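Local coordinates for protein methylmalonyl-CoA carboxyltransferase 12S subunit (Propionibacterium freudenreichii, PDB 1ON3) that transfers the carboxyl group of methylmalonyl-CoA to the biotin of the 1.3S subunit, as the hexameric core of transcarboxylase, at residues L342-N355 with G382-Y395. Sequence-based numbering, arbitrary orientation.
Sequences LDINASDKAAEFVN and GGIIRHGAKMLYAY. With CD (cadmium ion), chain K.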
ATOM      1  N   LEU E 342      36.036  -9.371 -20.759  1.00 12.18           N
ATOM      2  CA  LEU E 342      35.495  -9.194 -19.409  1.00 11.60           C
ATOM      3  C   LEU E 342      36.159 -10.319 -18.618  1.00 15.95           C
ATOM      4  O   LEU E 342      36.477 -11.365 -19.193  1.00 15.76           O
ATOM      5  CB  LEU E 342      33.965  -9.373 -19.391  1.00 10.86           C
ATOM      6  CG  LEU E 342      33.161  -8.168 -19.898  1.00  9.39           C
ATOM      7  CD1 LEU E 342      31.678  -8.540 -20.022  1.00 10.47           C
ATOM      8  CD2 LEU E 342      33.342  -7.007 -18.938  1.00 11.73           C
ATOM      9  N   ASP E 343      36.415 -10.094 -17.331  1.00  9.43           N
ATOM     10  CA  ASP E 343      37.022 -11.119 -16.487  1.00 13.17           C
ATOM     11  C   ASP E 343      36.381 -11.038 -15.098  1.00 15.01           C
ATOM     12  O   ASP E 343      35.437 -10.275 -14.894  1.00 12.87           O
ATOM     13  CB  ASP E 343      38.559 -10.949 -16.416  1.00 13.17           C
ATOM     14  CG  ASP E 343      39.011  -9.685 -15.677  1.00 13.56           C
ATOM     15  OD1 ASP E 343      38.238  -8.712 -15.557  1.00 14.35           O
ATOM     16  OD2 ASP E 343      40.181  -9.659 -15.230  1.00 15.61           O
ATOM     17  N   ILE E 344      36.864 -11.840 -14.162  1.00 13.25           N
ATOM     18  CA  ILE E 344      36.310 -11.826 -12.808  1.00 12.16           C
ATOM     19  C   ILE E 344      36.301 -10.427 -12.186  1.00 14.40           C
ATOM     20  O   ILE E 344      35.267  -9.960 -11.696  1.00 10.21           O
ATOM     21  CB  ILE E 344      37.118 -12.777 -11.878  1.00 14.84           C
ATOM     22  CG1 ILE E 344      36.892 -14.224 -12.307  1.00 10.89           C
ATOM     23  CG2 ILE E 344      36.709 -12.575 -10.422  1.00 11.35           C
ATOM     24  CD1 ILE E 344      37.849 -15.249 -11.636  1.00 13.13           C
ATOM     25  N   ASN E 345      37.449  -9.759 -12.193  1.00 13.07           N
ATOM     26  CA  ASN E 345      37.537  -8.434 -11.588  1.00 12.82           C
ATOM     27  C   ASN E 345      36.668  -7.373 -12.260  1.00 12.89           C
ATOM     28  O   ASN E 345      36.044  -6.568 -11.568  1.00 13.42           O
ATOM     29  CB  ASN E 345      38.994  -7.969 -11.520  1.00 11.94           C
ATOM     30  CG  ASN E 345      39.827  -8.812 -10.555  1.00 11.97           C
ATOM     31  OD1 ASN E 345      39.302  -9.694  -9.873  1.00 14.55           O
ATOM     32  ND2 ASN E 345      41.123  -8.541 -10.496  1.00 10.63           N
ATOM     33  N   ALA E 346      36.621  -7.367 -13.592  1.00 12.73           N
ATOM     34  CA  ALA E 346      35.797  -6.387 -14.300  1.00 12.15           C
ATOM     35  C   ALA E 346      34.310  -6.658 -14.043  1.00 10.00           C
ATOM     36  O   ALA E 346      33.509  -5.730 -13.978  1.00 12.90           O
ATOM     37  CB  ALA E 346      36.097  -6.422 -15.793  1.00 12.18           C
ATOM     38  N   SER E 347      33.936  -7.923 -13.892  1.00 10.33           N
ATOM     39  CA  SER E 347      32.529  -8.263 -13.615  1.00  8.50           C
ATOM     40  C   SER E 347      32.078  -7.628 -12.292  1.00 12.42           C
ATOM     41  O   SER E 347      30.960  -7.094 -12.197  1.00  9.68           O
ATOM     42  CB  SER E 347      32.352  -9.787 -13.540  1.00  8.39           C
ATOM     43  OG  SER E 347      32.607 -10.384 -14.806  1.00 13.71           O
ATOM     44  N   ASP E 348      32.937  -7.707 -11.271  1.00  9.17           N
ATOM     45  CA  ASP E 348      32.638  -7.115  -9.966  1.00 10.92           C
ATOM     46  C   ASP E 348      32.545  -5.593 -10.104  1.00 11.47           C
ATOM     47  O   ASP E 348      31.620  -4.959  -9.581  1.00 10.76           O
ATOM     48  CB  ASP E 348      33.742  -7.412  -8.940  1.00  8.35           C
ATOM     49  CG  ASP E 348      33.660  -8.808  -8.338  1.00  8.65           C
ATOM     50  OD1 ASP E 348      32.567  -9.395  -8.271  1.00 12.05           O
ATOM     51  OD2 ASP E 348      34.709  -9.299  -7.883  1.00 12.35           O
ATOM     52  N   LYS E 349      33.532  -5.014 -10.786  1.00  9.64           N
ATOM     53  CA  LYS E 349      33.601  -3.564 -11.009  1.00  9.84           C
ATOM     54  C   LYS E 349      32.330  -3.057 -11.678  1.00 11.11           C
ATOM     55  O   LYS E 349      31.740  -2.056 -11.262  1.00 12.27           O
ATOM     56  CB  LYS E 349      34.811  -3.227 -11.890  1.00  8.04           C
ATOM     57  CG  LYS E 349      34.975  -1.745 -12.216  1.00  9.63           C
ATOM     58  CD  LYS E 349      36.228  -1.516 -13.059  1.00  9.55           C
ATOM     59  CE  LYS E 349      36.453  -0.052 -13.407  1.00  8.09           C
ATOM     60  NZ  LYS E 349      37.776   0.174 -14.098  1.00  9.81           N
ATOM     61  N   ALA E 350      31.899  -3.763 -12.713  1.00  9.51           N
ATOM     62  CA  ALA E 350      30.697  -3.372 -13.440  1.00 12.71           C
ATOM     63  C   ALA E 350      29.426  -3.544 -12.614  1.00 11.11           C
ATOM     64  O   ALA E 350      28.612  -2.620 -12.500  1.00 10.87           O
ATOM     65  CB  ALA E 350      30.591  -4.181 -14.745  1.00  8.40           C
ATOM     66  N   ALA E 351      29.262  -4.724 -12.033  1.00  9.37           N
ATOM     67  CA  ALA E 351      28.066  -5.039 -11.246  1.00 10.99           C
ATOM     68  C   ALA E 351      27.820  -4.081 -10.084  1.00 10.79           C
ATOM     69  O   ALA E 351      26.688  -3.644  -9.872  1.00  8.58           O
ATOM     70  CB  ALA E 351      28.144  -6.489 -10.729  1.00 11.26           C
ATOM     71  N   GLU E 352      28.874  -3.759  -9.335  1.00 12.26           N
ATOM     72  CA  GLU E 352      28.739  -2.854  -8.193  1.00  8.22           C
ATOM     73  C   GLU E 352      28.259  -1.485  -8.685  1.00 10.99           C
ATOM     74  O   GLU E 352      27.345  -0.898  -8.106  1.00 13.06           O
ATOM     75  CB  GLU E 352      30.076  -2.682  -7.454  1.00 11.89           C
ATOM     76  CG  GLU E 352      29.962  -1.792  -6.175  1.00 14.53           C
ATOM     77  CD  GLU E 352      31.320  -1.427  -5.571  1.00 15.40           C
ATOM     78  OE1 GLU E 352      32.227  -1.005  -6.322  1.00 17.79           O
ATOM     79  OE2 GLU E 352      31.479  -1.553  -4.342  1.00 19.11           O
ATOM     80  N   PHE E 353      28.873  -0.992  -9.758  1.00  8.90           N
ATOM     81  CA  PHE E 353      28.515   0.313 -10.318  1.00  8.97           C
ATOM     82  C   PHE E 353      27.063   0.301 -10.784  1.00  8.37           C
ATOM     83  O   PHE E 353      26.306   1.232 -10.505  1.00 12.80           O
ATOM     84  CB  PHE E 353      29.443   0.651 -11.493  1.00 10.72           C
ATOM     85  CG  PHE E 353      29.290   2.059 -12.018  1.00 10.66           C
ATOM     86  CD1 PHE E 353      29.681   3.153 -11.247  1.00 11.48           C
ATOM     87  CD2 PHE E 353      28.800   2.289 -13.308  1.00 14.05           C
ATOM     88  CE1 PHE E 353      29.594   4.464 -11.755  1.00  9.79           C
ATOM     89  CE2 PHE E 353      28.708   3.600 -13.824  1.00  8.97           C
ATOM     90  CZ  PHE E 353      29.108   4.683 -13.045  1.00  7.79           C
ATOM     91  N   VAL E 354      26.676  -0.751 -11.503  1.00 10.20           N
ATOM     92  CA  VAL E 354      25.306  -0.883 -11.991  1.00  6.91           C
ATOM     93  C   VAL E 354      24.305  -0.905 -10.825  1.00  9.72           C
ATOM     94  O   VAL E 354      23.306  -0.199 -10.864  1.00  7.97           O
ATOM     95  CB  VAL E 354      25.136  -2.167 -12.840  1.00  5.24           C
ATOM     96  CG1 VAL E 354      23.646  -2.477 -13.064  1.00  8.47           C
ATOM     97  CG2 VAL E 354      25.853  -2.000 -14.194  1.00  6.10           C
ATOM     98  N   ASN E 355      24.567  -1.694  -9.784  1.00 11.77           N
ATOM     99  CA  ASN E 355      23.636  -1.733  -8.643  1.00  9.65           C
ATOM    100  C   ASN E 355      23.536  -0.375  -7.967  1.00  8.83           C
ATOM    101  O   ASN E 355      22.445   0.050  -7.572  1.00 12.44           O
ATOM    102  CB  ASN E 355      24.060  -2.772  -7.598  1.00 16.44           C
ATOM    103  CG  ASN E 355      23.904  -4.193  -8.095  1.00 27.92           C
ATOM    104  OD1 ASN E 355      22.981  -4.495  -8.859  1.00 27.08           O
ATOM    105  ND2 ASN E 355      24.793  -5.084  -7.649  1.00 23.49           N
ATOM    106  N   GLY E 382      38.754 -19.307 -10.496  1.00 13.41           N
ATOM    107  CA  GLY E 382      38.441 -18.162  -9.663  1.00 13.58           C
ATOM    108  C   GLY E 382      36.948 -17.889  -9.600  1.00 12.96           C
ATOM    109  O   GLY E 382      36.516 -16.958  -8.914  1.00 15.25           O
ATOM    110  N   GLY E 383      36.164 -18.697 -10.312  1.00 13.90           N
ATOM    111  CA  GLY E 383      34.717 -18.538 -10.317  1.00 13.08           C
ATOM    112  C   GLY E 383      34.158 -17.499 -11.280  1.00 17.30           C
ATOM    113  O   GLY E 383      33.278 -16.722 -10.912  1.00 10.56           O
ATOM    114  N   ILE E 384      34.652 -17.462 -12.513  1.00 14.16           N
ATOM    115  CA  ILE E 384      34.115 -16.506 -13.473  1.00 13.89           C
ATOM    116  C   ILE E 384      32.614 -16.751 -13.676  1.00 15.47           C
ATOM    117  O   ILE E 384      31.862 -15.831 -14.004  1.00 11.73           O
ATOM    118  CB  ILE E 384      34.851 -16.595 -14.841  1.00 14.56           C
ATOM    119  CG1 ILE E 384      34.239 -15.592 -15.826  1.00 17.10           C
ATOM    120  CG2 ILE E 384      34.779 -18.026 -15.393  1.00 13.03           C
ATOM    121  CD1 ILE E 384      34.281 -14.146 -15.343  1.00 17.07           C
ATOM    122  N   ILE E 385      32.170 -17.988 -13.475  1.00 12.78           N
ATOM    123  CA  ILE E 385      30.758 -18.287 -13.644  1.00 11.43           C
ATOM    124  C   ILE E 385      29.918 -17.467 -12.647  1.00 11.89           C
ATOM    125  O   ILE E 385      28.988 -16.770 -13.038  1.00 11.24           O
ATOM    126  CB  ILE E 385      30.490 -19.803 -13.468  1.00 13.03           C
ATOM    127  CG1 ILE E 385      31.007 -20.548 -14.710  1.00  9.10           C
ATOM    128  CG2 ILE E 385      28.995 -20.073 -13.288  1.00 11.20           C
ATOM    129  CD1 ILE E 385      30.925 -22.055 -14.598  1.00  9.51           C
ATOM    130  N   ARG E 386      30.259 -17.520 -11.370  1.00 10.39           N
ATOM    131  CA  ARG E 386      29.477 -16.759 -10.393  1.00 10.39           C
ATOM    132  C   ARG E 386      29.781 -15.249 -10.397  1.00 10.39           C
ATOM    133  O   ARG E 386      28.912 -14.450 -10.057  1.00 13.63           O
ATOM    134  CB  ARG E 386      29.652 -17.358  -8.991  1.00  8.45           C
ATOM    135  CG  ARG E 386      31.075 -17.358  -8.458  1.00 10.44           C
ATOM    136  CD  ARG E 386      31.199 -18.353  -7.300  1.00 13.44           C
ATOM    137  NE  ARG E 386      32.588 -18.523  -6.872  1.00 13.27           N
ATOM    138  CZ  ARG E 386      33.249 -17.694  -6.075  1.00 15.89           C
ATOM    139  NH1 ARG E 386      32.655 -16.606  -5.588  1.00 16.03           N
ATOM    140  NH2 ARG E 386      34.520 -17.945  -5.774  1.00 13.75           N
ATOM    141  N   HIS E 387      30.990 -14.847 -10.785  1.00  8.11           N
ATOM    142  CA  HIS E 387      31.298 -13.416 -10.822  1.00  8.36           C
ATOM    143  C   HIS E 387      30.652 -12.760 -12.054  1.00 12.81           C
ATOM    144  O   HIS E 387      30.021 -11.713 -11.951  1.00 10.75           O
ATOM    145  CB  HIS E 387      32.813 -13.155 -10.827  1.00  9.47           C
ATOM    146  CG  HIS E 387      33.478 -13.390  -9.501  1.00  8.77           C
ATOM    147  ND1 HIS E 387      33.796 -14.649  -9.039  1.00 13.21           N
ATOM    148  CD2 HIS E 387      33.888 -12.523  -8.544  1.00 13.00           C
ATOM    149  CE1 HIS E 387      34.375 -14.547  -7.853  1.00 11.64           C
ATOM    150  NE2 HIS E 387      34.443 -13.268  -7.530  1.00 10.52           N
ATOM    151  N   GLY E 388      30.802 -13.392 -13.211  1.00 13.25           N
ATOM    152  CA  GLY E 388      30.220 -12.855 -14.428  1.00 12.54           C
ATOM    153  C   GLY E 388      28.714 -12.752 -14.284  1.00 10.38           C
ATOM    154  O   GLY E 388      28.091 -11.825 -14.804  1.00  9.48           O
ATOM    155  N   ALA E 389      28.130 -13.694 -13.550  1.00  8.30           N
ATOM    156  CA  ALA E 389      26.684 -13.704 -13.334  1.00  9.46           C
ATOM    157  C   ALA E 389      26.202 -12.419 -12.638  1.00 12.93           C
ATOM    158  O   ALA E 389      25.029 -12.048 -12.750  1.00 11.14           O
ATOM    159  CB  ALA E 389      26.287 -14.918 -12.502  1.00 10.59           C
ATOM    160  N   LYS E 390      27.102 -11.754 -11.918  1.00 10.51           N
ATOM    161  CA  LYS E 390      26.751 -10.521 -11.226  1.00 13.16           C
ATOM    162  C   LYS E 390      26.341  -9.428 -12.203  1.00 12.09           C
ATOM    163  O   LYS E 390      25.479  -8.624 -11.898  1.00 11.73           O
ATOM    164  CB  LYS E 390      27.923 -10.025 -10.388  1.00 12.95           C
ATOM    165  CG  LYS E 390      28.279 -10.958  -9.242  1.00 12.47           C
ATOM    166  CD  LYS E 390      29.483 -10.460  -8.455  1.00  8.60           C
ATOM    167  CE  LYS E 390      29.877 -11.504  -7.392  1.00 14.79           C
ATOM    168  NZ  LYS E 390      31.064 -11.071  -6.585  1.00 16.19           N
ATOM    169  N   MET E 391      26.975  -9.380 -13.371  1.00  9.02           N
ATOM    170  CA  MET E 391      26.606  -8.360 -14.358  1.00  8.52           C
ATOM    171  C   MET E 391      25.209  -8.642 -14.907  1.00  9.38           C
ATOM    172  O   MET E 391      24.384  -7.735 -15.035  1.00  8.00           O
ATOM    173  CB  MET E 391      27.619  -8.335 -15.507  1.00  7.61           C
ATOM    174  CG  MET E 391      28.962  -7.762 -15.102  1.00 11.51           C
ATOM    175  SD  MET E 391      30.148  -7.732 -16.453  1.00 13.65           S
ATOM    176  CE  MET E 391      29.476  -6.426 -17.501  1.00 12.43           C
ATOM    177  N   LEU E 392      24.947  -9.903 -15.253  1.00  8.84           N
ATOM    178  CA  LEU E 392      23.633 -10.277 -15.754  1.00  9.40           C
ATOM    179  C   LEU E 392      22.599  -9.988 -14.674  1.00 11.56           C
ATOM    180  O   LEU E 392      21.505  -9.499 -14.956  1.00 10.34           O
ATOM    181  CB  LEU E 392      23.605 -11.763 -16.101  1.00 11.29           C
ATOM    182  CG  LEU E 392      24.632 -12.142 -17.166  1.00 13.23           C
ATOM    183  CD1 LEU E 392      24.804 -13.664 -17.204  1.00 13.83           C
ATOM    184  CD2 LEU E 392      24.179 -11.576 -18.509  1.00 12.56           C
ATOM    185  N   TYR E 393      22.947 -10.294 -13.429  1.00 10.29           N
ATOM    186  CA  TYR E 393      22.019 -10.058 -12.340  1.00  8.73           C
ATOM    187  C   TYR E 393      21.730  -8.568 -12.165  1.00 10.96           C
ATOM    188  O   TYR E 393      20.562  -8.157 -12.161  1.00 10.38           O
ATOM    189  CB  TYR E 393      22.564 -10.613 -11.027  1.00  9.97           C
ATOM    190  CG  TYR E 393      21.541 -10.549  -9.923  1.00 12.16           C
ATOM    191  CD1 TYR E 393      20.775 -11.658  -9.592  1.00  9.98           C
ATOM    192  CD2 TYR E 393      21.293  -9.351  -9.251  1.00 17.72           C
ATOM    193  CE1 TYR E 393      19.775 -11.586  -8.617  1.00 16.47           C
ATOM    194  CE2 TYR E 393      20.298  -9.263  -8.286  1.00 20.37           C
ATOM    195  CZ  TYR E 393      19.545 -10.382  -7.973  1.00 19.66           C
ATOM    196  OH  TYR E 393      18.557 -10.279  -7.020  1.00 27.54           O
ATOM    197  N   ALA E 394      22.789  -7.775 -12.002  1.00  5.55           N
ATOM    198  CA  ALA E 394      22.640  -6.340 -11.786  1.00 10.67           C
ATOM    199  C   ALA E 394      21.837  -5.656 -12.883  1.00 11.78           C
ATOM    200  O   ALA E 394      20.918  -4.890 -12.599  1.00  8.63           O
ATOM    201  CB  ALA E 394      24.013  -5.672 -11.645  1.00  9.37           C
ATOM    202  N   TYR E 395      22.173  -5.917 -14.142  1.00  7.83           N
ATOM    203  CA  TYR E 395      21.417  -5.292 -15.225  1.00  8.22           C
ATOM    204  C   TYR E 395      19.964  -5.781 -15.288  1.00  9.65           C
ATOM    205  O   TYR E 395      19.045  -4.971 -15.441  1.00  9.81           O
ATOM    206  CB  TYR E 395      22.117  -5.533 -16.565  1.00 10.25           C
ATOM    207  CG  TYR E 395      23.218  -4.539 -16.855  1.00 10.60           C
ATOM    208  CD1 TYR E 395      24.515  -4.966 -17.105  1.00  9.19           C
ATOM    209  CD2 TYR E 395      22.950  -3.169 -16.903  1.00 12.49           C
ATOM    210  CE1 TYR E 395      25.526  -4.063 -17.397  1.00 12.55           C
ATOM    211  CE2 TYR E 395      23.960  -2.251 -17.200  1.00 11.85           C
ATOM    212  CZ  TYR E 395      25.243  -2.710 -17.443  1.00 12.71           C
ATOM    213  OH  TYR E 395      26.251  -1.825 -17.729  1.00 11.19           O
TER
HETATM  214 CD    CD K7002      35.199 -12.752  -5.390  1.00 13.60          CD
HETATM  215  O   HOH W   1      34.219 -10.776  -5.854  1.00 11.17           O
HETATM  216  O   HOH W   2      20.591  -3.509 -10.083  1.00 16.43           O
HETATM  217  O   HOH W   3      33.177 -13.656  -4.584  1.00 15.47           O
HETATM  218  O   HOH W   4      37.391 -11.984  -5.988  1.00 14.85           O
HETATM  219  O   HOH W   5      36.412 -14.806  -5.102  1.00  7.97           O
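Segments 344-355 and 384-395 of two near-parallel helices pack through Ser347, Ala351, Met391 and Ala394 in the C-terminal half of the chain, the segment axes approaching to 7.8 Å at 25°. Small residues permit this closeness: Ser347 is a knob among Ile384, His387, Gly388 and Met391, its hydroxyl bonded back to Asp343 O, while Ala351 CB rests on Lys390 CB at 3.6 Å. Met391, bent at its last torsion (chi3 71°), brings CE to Ala350 CB at 3.7 Å and meets Leu342 tip to tip. Farther along both helices, Val354 CG2 lies over a face of the Tyr395 ring, 3.7 Å from its centroid, and the Tyr395 hydroxyl bonds Gln366. At the other end Ile344 CG2 covers a face of His387, whose ND1 donates in the ring plane to Gly383 O, fixing the ring as NE2 binds cadmium at 2.3 Å. Asp348 OD1 takes Lys390 NZ on its syn side at 2.8 Å, and OD2 accepts from a cadmium-bound water and pairs with Arg386 of a second subunit; Lys390 also bonds Cys523 O. An alanine in place of Asp348 would probably leave that water without its acceptor and Lys390 without its carboxylate. His387 of the second subunit completes the metal site, a cadmium bridge between subunits on a helix pair of the crotonase-like carboxyltransferase fold.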